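Side-chain contacts in beta-glucuronidase (PDB 6XXW), which probably hydrolyses beta-D-glucuronides, as a beta-glucuronidase of glycoside hydrolase family 2: residues N322-D325 / F326-K330; I348-L351 / A352-Y355; I549-F552 / A553-T557; K586-W589 / S590-D594. All coordinates share one frame; numbering follows the deposited sequence.

Contact 1 (N322-D325 / F326-K330)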
# COMPACT_ATOMS: atom_id res chain seq x y z
N ASN A 322 12.20 7.46 20.76
CA ASN A 322 12.84 6.57 21.72
C ASN A 322 11.83 6.01 22.71
O ASN A 322 11.78 4.80 22.96
CB ASN A 322 13.96 7.30 22.45
CG ASN A 322 15.18 7.54 21.59
OD1 ASN A 322 15.31 6.95 20.51
ND2 ASN A 322 16.08 8.39 22.05
N ILE A 323 11.00 6.88 23.28
CA ILE A 323 10.00 6.42 24.24
C ILE A 323 8.97 5.55 23.56
O ILE A 323 8.58 4.49 24.08
CB ILE A 323 9.39 7.63 24.97
CG1 ILE A 323 10.43 8.16 25.98
CG2 ILE A 323 8.09 7.25 25.70
CD1 ILE A 323 10.17 9.58 26.46
N LYS A 324 8.53 5.93 22.36
CA LYS A 324 7.66 5.06 21.57
C LYS A 324 8.27 3.67 21.40
O LYS A 324 7.59 2.65 21.55
CB LYS A 324 7.38 5.69 20.21
CG LYS A 324 6.49 4.83 19.33
CD LYS A 324 5.15 4.56 20.01
CE LYS A 324 4.08 4.20 18.98
NZ LYS A 324 2.71 4.14 19.59
N ASP A 325 9.57 3.61 21.10
CA ASP A 325 10.21 2.33 20.83
C ASP A 325 10.23 1.46 22.09
O ASP A 325 9.98 0.25 22.03
CB ASP A 325 11.64 2.54 20.31
CG ASP A 325 11.69 2.92 18.82
OD1 ASP A 325 10.63 3.02 18.16
OD2 ASP A 325 12.82 3.12 18.31
N PHE A 326 10.51 2.07 23.25
CA PHE A 326 10.52 1.28 24.48
C PHE A 326 9.12 0.83 24.87
O PHE A 326 8.95 -0.28 25.40
CB PHE A 326 11.18 2.08 25.61
CG PHE A 326 12.68 2.02 25.55
CD1 PHE A 326 13.36 0.92 26.06
CD2 PHE A 326 13.41 3.01 24.91
CE1 PHE A 326 14.74 0.85 25.97
CE2 PHE A 326 14.79 2.94 24.81
CZ PHE A 326 15.45 1.85 25.35
N ASN A 327 8.10 1.65 24.63
CA ASN A 327 6.74 1.19 24.91
C ASN A 327 6.36 0.03 24.00
O ASN A 327 5.66 -0.90 24.42
CB ASN A 327 5.75 2.35 24.76
CG ASN A 327 5.94 3.37 25.86
OD1 ASN A 327 6.43 3.04 26.93
ND2 ASN A 327 5.59 4.62 25.58
N LEU A 328 6.84 0.05 22.75
CA LEU A 328 6.60 -1.08 21.85
C LEU A 328 7.36 -2.31 22.31
O LEU A 328 6.84 -3.43 22.23
CB LEU A 328 6.99 -0.70 20.42
CG LEU A 328 6.05 0.26 19.67
CD1 LEU A 328 6.72 0.78 18.37
CD2 LEU A 328 4.72 -0.42 19.38
N LEU A 329 8.60 -2.14 22.78
CA LEU A 329 9.35 -3.27 23.31
C LEU A 329 8.60 -3.94 24.46
O LEU A 329 8.52 -5.18 24.53
CB LEU A 329 10.74 -2.81 23.77
CG LEU A 329 11.80 -2.51 22.69
CD1 LEU A 329 13.16 -2.10 23.36
CD2 LEU A 329 11.99 -3.70 21.78
N LYS A 330 8.07 -3.14 25.39
CA LYS A 330 7.31 -3.71 26.49
C LYS A 330 6.00 -4.32 26.00
O LYS A 330 5.62 -5.41 26.46
CB LYS A 330 7.06 -2.64 27.56
CG LYS A 330 8.28 -2.31 28.42
CD LYS A 330 8.71 -3.49 29.30
CE LYS A 330 7.99 -3.49 30.65
NZ LYS A 330 8.42 -4.60 31.56
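The ring of Phe-326 turns one edge to the helix turn before it: CD2 comes within 3.1 Å of Asn-322 O, close to the ring plane, so that this carbonyl oxygen meets the ring edge as well as the Phe-326 N-H, which it accepts at 3.0 Å. Around the same ring, Leu-351 and Ala-352 of helix 346-355 and Phe-337 of strand 336-338 add apolar contacts, and the ring of Tyr-355 also meets it, inclined by about 25°. The second flat group, the amide of Asn-327, runs alongside Ile-323, with ND2 3.6 Å from the methyl CG2. With CG2 placed anti to the backbone N (CG1 has chi1 -75°), Ile-323 turns that methyl to the amide. The polar ends of the Asn-327 amide find partners beyond the turn: OD1 the hydroxyl of Tyr-355, ND2 the carbonyl of Ile-61 of a second subunit. Asp-325, also buried, sends OD1 to Arg-576 and OD2 to Lys-306 in two salt bridges. Exchanging Phe-326 for alanine would probably open a gap against Leu-351, Ala-352 and Phe-337 and weaken the seam between the two helices. Helix 319-332 links barrel strand 297-305 to strand 336-338, and Phe-326, set against strand and next helix, is packing of the kind found in a beta-alpha-beta unit of the TIM barrel.

Contact 2 (I348-L351 / A352-Y355)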
# COMPACT_ATOMS: atom_id res chain seq x y z
N ILE A 348 19.31 6.59 24.96
CA ILE A 348 18.65 5.29 24.82
C ILE A 348 19.05 4.34 25.96
O ILE A 348 18.23 3.56 26.45
CB ILE A 348 18.94 4.70 23.43
CG1 ILE A 348 18.03 5.38 22.40
CG2 ILE A 348 18.72 3.17 23.43
CD1 ILE A 348 18.37 4.99 20.96
N LEU A 349 20.30 4.43 26.42
CA LEU A 349 20.73 3.55 27.52
C LEU A 349 20.09 3.95 28.85
O LEU A 349 19.74 3.08 29.66
CB LEU A 349 22.25 3.54 27.64
CG LEU A 349 22.97 2.93 26.43
CD1 LEU A 349 24.44 2.79 26.72
CD2 LEU A 349 22.38 1.57 26.08
N PHE A 350 19.92 5.26 29.10
CA PHE A 350 19.20 5.68 30.30
C PHE A 350 17.76 5.18 30.28
O PHE A 350 17.22 4.76 31.31
CB PHE A 350 19.22 7.20 30.45
CG PHE A 350 20.51 7.74 30.98
CD1 PHE A 350 20.85 7.59 32.32
CD2 PHE A 350 21.40 8.40 30.13
CE1 PHE A 350 22.06 8.09 32.81
CE2 PHE A 350 22.61 8.89 30.61
CZ PHE A 350 22.93 8.73 31.95
N LEU A 351 17.13 5.19 29.10
CA LEU A 351 15.79 4.64 28.97
C LEU A 351 15.79 3.13 29.17
O LEU A 351 14.91 2.58 29.84
CB LEU A 351 15.19 5.01 27.61
CG LEU A 351 14.84 6.49 27.41
CD1 LEU A 351 14.37 6.73 25.97
CD2 LEU A 351 13.75 6.87 28.41
N ALA A 352 16.78 2.42 28.61
CA ALA A 352 16.82 0.98 28.83
C ALA A 352 16.98 0.67 30.32
O ALA A 352 16.38 -0.29 30.83
CB ALA A 352 17.93 0.34 28.01
N ASP A 353 17.74 1.51 31.05
CA ASP A 353 17.83 1.40 32.51
C ASP A 353 16.46 1.53 33.16
O ASP A 353 16.11 0.78 34.08
CB ASP A 353 18.77 2.47 33.10
CG ASP A 353 20.24 2.35 32.62
OD1 ASP A 353 20.69 1.29 32.09
OD2 ASP A 353 20.97 3.37 32.82
N GLN A 354 15.67 2.53 32.73
CA GLN A 354 14.36 2.78 33.32
C GLN A 354 13.36 1.68 33.00
O GLN A 354 12.53 1.31 33.84
CB GLN A 354 13.81 4.13 32.84
CG GLN A 354 14.65 5.33 33.30
CD GLN A 354 14.35 5.69 34.73
OE1 GLN A 354 13.23 5.46 35.21
NE2 GLN A 354 15.34 6.26 35.43
N TYR A 355 13.40 1.16 31.77
CA TYR A 355 12.41 0.20 31.32
C TYR A 355 12.79 -1.24 31.65
O TYR A 355 11.94 -2.13 31.56
CB TYR A 355 12.21 0.33 29.81
CG TYR A 355 11.21 1.39 29.37
CD1 TYR A 355 9.88 1.05 29.11
CD2 TYR A 355 11.60 2.72 29.20
CE1 TYR A 355 8.96 2.01 28.71
CE2 TYR A 355 10.68 3.69 28.79
CZ TYR A 355 9.36 3.32 28.56
OH TYR A 355 8.43 4.26 28.15
O HOH W 1 18.00 6.10 33.91
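Asp-353 and Leu-349 make the tight part of this turn. Besides taking the Asp-353 N-H at 2.9 Å, Leu-349 O lies 3.1 Å from the carboxylate carbon CG, because CG stands beside the backbone N (chi1 -63°), and 3.2 Å from OD1. Donors from outside offset this meeting of two acceptors: His-405 ND1 bonds OD2, and Ser-407 OG bonds OD1 and, weakly, Leu-349 O. With an alanine in place of Asp-353, His-405 ND1 would probably lose its acceptor, and Ser-407 OG would keep just its weak bond to Leu-349 O. Ala-352 packs on the neighbouring helix and on Val-359, as expected for helix 346-355, which connects strands 336-338 and 358-362 in a beta-alpha-beta crossover of the TIM barrel. The looser, wetter side belongs to Phe-350 and Gln-354. There a water donates to Phe-350 O at 3.0 Å and accepts from Gln-354 NE2 at 3.1 Å, bridging the backbone to an amide whose chain bends about CB-CG; it also sits at the Phe-350 ring edge, in plane. Near the helix end Tyr-355 lays its ring edge by Leu-351 O, CD2 3.4 Å away, its CE2 grazes Leu-351 CD2 at 4.4 Å, and Leu-51 of a second subunit packs against both.

Contact 3 (I549-F552 / A553-T557); sequences IWNF and ADFMT
Asn-551 folds back over Ala-553 in an Asx turn, just beyond strand 544-550, the last strand of the TIM barrel. The peptide bond joining Trp-550 to Asn-551 is cis, a non-proline cis bond of the kind familiar at this strand end in related glycosidases. Along the asparagine side chain, CB first comes 3.9 Å from Ala-553 O. CG, 3.8 Å from the same Ala-553 O, lies anti to the backbone N, and this carries the amide back over the turn. At its end OD1 accepts the Ala-553 N-H at 2.9 Å, nearly straight at 164°, on a lone pair in the carbonyl plane. ND2 goes the other way: it stands 3.2 Å above the plane of the Trp-550 ring, offset toward the rim, approaches Phe-555 CE1 at 3.9 Å, and gives a weak hydrogen bond to Lys-306 O. One amide thus holds the backbone turn with its oxygen and brings its nitrogen against both aromatics. Those aromatics also meet each other. Their planes are 86° apart, and Phe-555 CZ comes 3.6 Å from Trp-550 CZ2. Phe-555 reaches this place with CG between the backbone N and the carbonyl carbon (chi1 60°), the crowded position. The Trp-550 side chain lies about 3 Å (nearest atoms) from a bound Tris molecule, which may mark a pocket at the barrel mouth, and it also packs on His-341 and His-307. In the plane of the Phe-555 ring, at its edge, lies Trp-550 NE1, 3.8 Å from CE1.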
# COMPACT_ATOMS: atom_id res chain seq x y z
N ILE A 549 15.28 -11.04 16.44
CA ILE A 549 14.81 -10.91 15.07
C ILE A 549 15.43 -9.66 14.45
O ILE A 549 15.56 -8.62 15.10
CB ILE A 549 13.27 -10.88 15.03
CG1 ILE A 549 12.67 -12.26 15.36
CG2 ILE A 549 12.75 -10.44 13.65
CD1 ILE A 549 12.66 -12.65 16.85
N TRP A 550 15.84 -9.77 13.19
CA TRP A 550 16.24 -8.62 12.38
C TRP A 550 15.05 -8.23 11.52
O TRP A 550 14.62 -9.03 10.68
CB TRP A 550 17.41 -8.98 11.48
CG TRP A 550 17.98 -7.80 10.79
CD1 TRP A 550 17.75 -7.40 9.51
CD2 TRP A 550 18.86 -6.85 11.38
NE1 TRP A 550 18.46 -6.24 9.26
CE2 TRP A 550 19.15 -5.88 10.39
CE3 TRP A 550 19.45 -6.72 12.64
CZ2 TRP A 550 20.01 -4.80 10.62
CZ3 TRP A 550 20.30 -5.64 12.88
CH2 TRP A 550 20.57 -4.69 11.87
N ASN A 551 14.52 -7.00 11.68
CA ASN A 551 15.01 -5.91 12.55
C ASN A 551 13.80 -5.44 13.34
O ASN A 551 12.68 -5.82 13.03
CB ASN A 551 15.58 -4.75 11.72
CG ASN A 551 16.22 -3.64 12.57
OD1 ASN A 551 15.53 -2.78 13.13
ND2 ASN A 551 17.55 -3.65 12.63
N PHE A 552 14.03 -4.60 14.36
CA PHE A 552 12.92 -3.93 15.04
C PHE A 552 12.02 -3.20 14.05
O PHE A 552 10.80 -3.37 14.06
CB PHE A 552 13.47 -2.96 16.10
CG PHE A 552 12.39 -2.15 16.82
CD1 PHE A 552 11.64 -2.72 17.84
CD2 PHE A 552 12.19 -0.81 16.51
CE1 PHE A 552 10.66 -1.98 18.51
CE2 PHE A 552 11.22 -0.05 17.17
CZ PHE A 552 10.46 -0.64 18.18
N ALA A 553 12.61 -2.39 13.16
CA ALA A 553 11.80 -1.58 12.25
C ALA A 553 12.51 -1.39 10.91
O ALA A 553 13.74 -1.38 10.84
CB ALA A 553 11.49 -0.20 12.85
N ASP A 554 11.71 -1.17 9.86
CA ASP A 554 12.24 -0.80 8.54
C ASP A 554 13.17 0.40 8.65
O ASP A 554 12.86 1.38 9.34
CB ASP A 554 11.11 -0.47 7.55
CG ASP A 554 10.14 -1.63 7.33
OD1 ASP A 554 10.53 -2.78 7.59
OD2 ASP A 554 8.99 -1.38 6.90
N PHE A 555 14.30 0.35 7.95
CA PHE A 555 15.30 1.42 8.03
C PHE A 555 15.91 1.66 6.66
O PHE A 555 15.87 0.80 5.78
CB PHE A 555 16.41 1.09 9.05
CG PHE A 555 17.18 -0.16 8.74
CD1 PHE A 555 16.72 -1.41 9.18
CD2 PHE A 555 18.38 -0.10 8.03
CE1 PHE A 555 17.45 -2.57 8.90
CE2 PHE A 555 19.10 -1.27 7.74
CZ PHE A 555 18.65 -2.49 8.18
N MET A 556 16.51 2.84 6.49
CA MET A 556 17.06 3.21 5.19
C MET A 556 18.45 2.60 4.95
O MET A 556 19.25 2.46 5.88
CB MET A 556 17.18 4.73 5.06
CG MET A 556 15.88 5.46 4.79
SD MET A 556 14.96 4.85 3.37
CE MET A 556 16.28 4.63 2.23
N THR A 557 18.72 2.27 3.69
CA THR A 557 20.01 1.78 3.20
C THR A 557 20.38 2.57 1.95
O THR A 557 19.55 3.30 1.40
CB THR A 557 19.96 0.28 2.85
OG1 THR A 557 19.07 0.09 1.73
CG2 THR A 557 19.45 -0.54 4.02

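Contact 4 (K586-W589 / S590-D594); sequences KERW and SKLPD
Ser-590 N still bonds Lys-586 O at 3.0 Å in the i to i+4 pattern, but the next turn tightens, Lys-591 N reaching Arg-588 O at 2.9 Å and Leu-592 N making weak bonds to Arg-588 O and Trp-589 O as helix 580-591 ends. The side chain of Ser-590 adds a bond of its own at this end. With chi1 at 76°, OG swings back toward the preceding turn and donates to Glu-587 O at 2.9 Å, from 32° outside the carbonyl plane. On the exposed side, Glu-587 and Lys-591 lie side by side and point the same way; their OE1 and NZ form a weak salt bridge of 3.3 Å. Farther round, Leu-592 serves two flat groups with a single methyl. Its CD1 sits 3.6 Å above one face of the Arg-588 guanidinium, offset toward the rim and nearest NH2, while near the plane of the Trp-589 indole it approaches CD1 of that ring at 4.1 Å. The polar rims of both groups are used elsewhere: Arg-588 NH2 pairs with Asp-539 and Glu-547, and Trp-589 NE1 gives its hydrogen to the other oxygen of Glu-547. Trp-589 O and Leu-592 O, two acceptors drawn close together, both bond Lys-302 NZ, whose positive charge probably suits the negative end of the helix dipole. The chemistry thus divides by side: the charge pair at the surface is weak and likely to add little, whereas the inward ion pairs and the lysine tie the helix end to the barrel.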
# COMPACT_ATOMS: atom_id res chain seq x y z
N LYS A 586 4.41 -11.18 19.89
CA LYS A 586 3.76 -10.82 21.14
C LYS A 586 3.16 -12.05 21.82
O LYS A 586 3.27 -12.21 23.04
CB LYS A 586 2.67 -9.77 20.90
CG LYS A 586 1.99 -9.24 22.18
CD LYS A 586 1.00 -8.13 21.84
CE LYS A 586 0.06 -7.82 23.00
NZ LYS A 586 0.75 -7.24 24.18
N GLU A 587 2.51 -12.92 21.04
CA GLU A 587 1.86 -14.08 21.63
C GLU A 587 2.89 -15.10 22.12
O GLU A 587 2.77 -15.63 23.22
CB GLU A 587 0.91 -14.72 20.62
CG GLU A 587 -0.15 -15.59 21.29
CD GLU A 587 -0.52 -16.81 20.47
OE1 GLU A 587 -0.88 -17.85 21.07
OE2 GLU A 587 -0.46 -16.73 19.23
N ARG A 588 3.92 -15.37 21.31
CA ARG A 588 5.00 -16.26 21.75
C ARG A 588 5.66 -15.72 23.01
O ARG A 588 5.74 -16.40 24.04
CB ARG A 588 6.03 -16.43 20.64
CG ARG A 588 7.32 -17.13 21.07
CD ARG A 588 8.21 -17.46 19.87
NE ARG A 588 9.54 -17.95 20.26
CZ ARG A 588 9.82 -19.19 20.66
NH1 ARG A 588 8.85 -20.11 20.72
NH2 ARG A 588 11.06 -19.51 21.01
N TRP A 589 6.13 -14.47 22.96
CA TRP A 589 6.93 -13.94 24.05
C TRP A 589 6.12 -13.71 25.32
O TRP A 589 6.69 -13.65 26.41
CB TRP A 589 7.62 -12.66 23.61
CG TRP A 589 8.74 -12.89 22.62
CD1 TRP A 589 9.35 -14.07 22.33
CD2 TRP A 589 9.37 -11.90 21.81
NE1 TRP A 589 10.34 -13.88 21.37
CE2 TRP A 589 10.37 -12.54 21.05
CE3 TRP A 589 9.19 -10.52 21.66
CZ2 TRP A 589 11.17 -11.85 20.14
CZ3 TRP A 589 10.00 -9.84 20.76
CH2 TRP A 589 10.98 -10.50 20.03
N SER A 590 4.79 -13.58 25.21
CA SER A 590 3.98 -13.51 26.43
C SER A 590 3.96 -14.84 27.17
O SER A 590 3.62 -14.88 28.35
CB SER A 590 2.55 -13.09 26.09
OG SER A 590 1.84 -14.19 25.53
N LYS A 591 4.31 -15.93 26.49
CA LYS A 591 4.35 -17.26 27.07
C LYS A 591 5.74 -17.68 27.53
O LYS A 591 5.86 -18.66 28.26
CB LYS A 591 3.86 -18.30 26.06
CG LYS A 591 2.37 -18.27 25.76
CD LYS A 591 2.03 -19.38 24.77
CE LYS A 591 1.53 -18.84 23.45
NZ LYS A 591 1.36 -19.92 22.43
N LEU A 592 6.76 -16.98 27.07
CA LEU A 592 8.14 -17.31 27.40
C LEU A 592 8.60 -16.49 28.58
O LEU A 592 8.51 -15.26 28.53
CB LEU A 592 9.06 -17.03 26.21
CG LEU A 592 9.01 -17.93 24.97
CD1 LEU A 592 10.25 -17.66 24.13
CD2 LEU A 592 8.90 -19.41 25.35
N PRO A 593 9.08 -17.11 29.65
CA PRO A 593 9.59 -16.33 30.78
C PRO A 593 10.92 -15.68 30.44
O PRO A 593 11.68 -16.18 29.61
CB PRO A 593 9.74 -17.37 31.90
CG PRO A 593 10.00 -18.65 31.18
CD PRO A 593 9.29 -18.56 29.83
N ASP A 594 11.19 -14.54 31.08
CA ASP A 594 12.49 -13.89 30.96
C ASP A 594 13.61 -14.80 31.47
O ASP A 594 14.72 -14.79 30.93
CB ASP A 594 12.51 -12.57 31.73
CG ASP A 594 11.66 -11.51 31.08
OD1 ASP A 594 11.56 -11.49 29.84
OD2 ASP A 594 11.10 -10.68 31.82

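All four contacts belong to the TIM-barrel region and follow in series along the chain, contacts 3 and 4 coming much later. Contacts 1 and 2 sit on successive helices, 319-332 and 346-355, with centres about 10 Å apart, and both reach the second subunit, so this part of the barrel wall lies at a subunit interface. Contact 3, at the end of the last barrel strand, has its centre about 15 Å from that of contact 1, which it touches through Phe-552. Contact 4, on helix 580-591, meets contact 3 through Ile-549 and Trp-589, centres about 21 Å apart. Contacts 1 and 3 touch where the barrel closes, the first strand, 297-305, pairing with the last, 544-550.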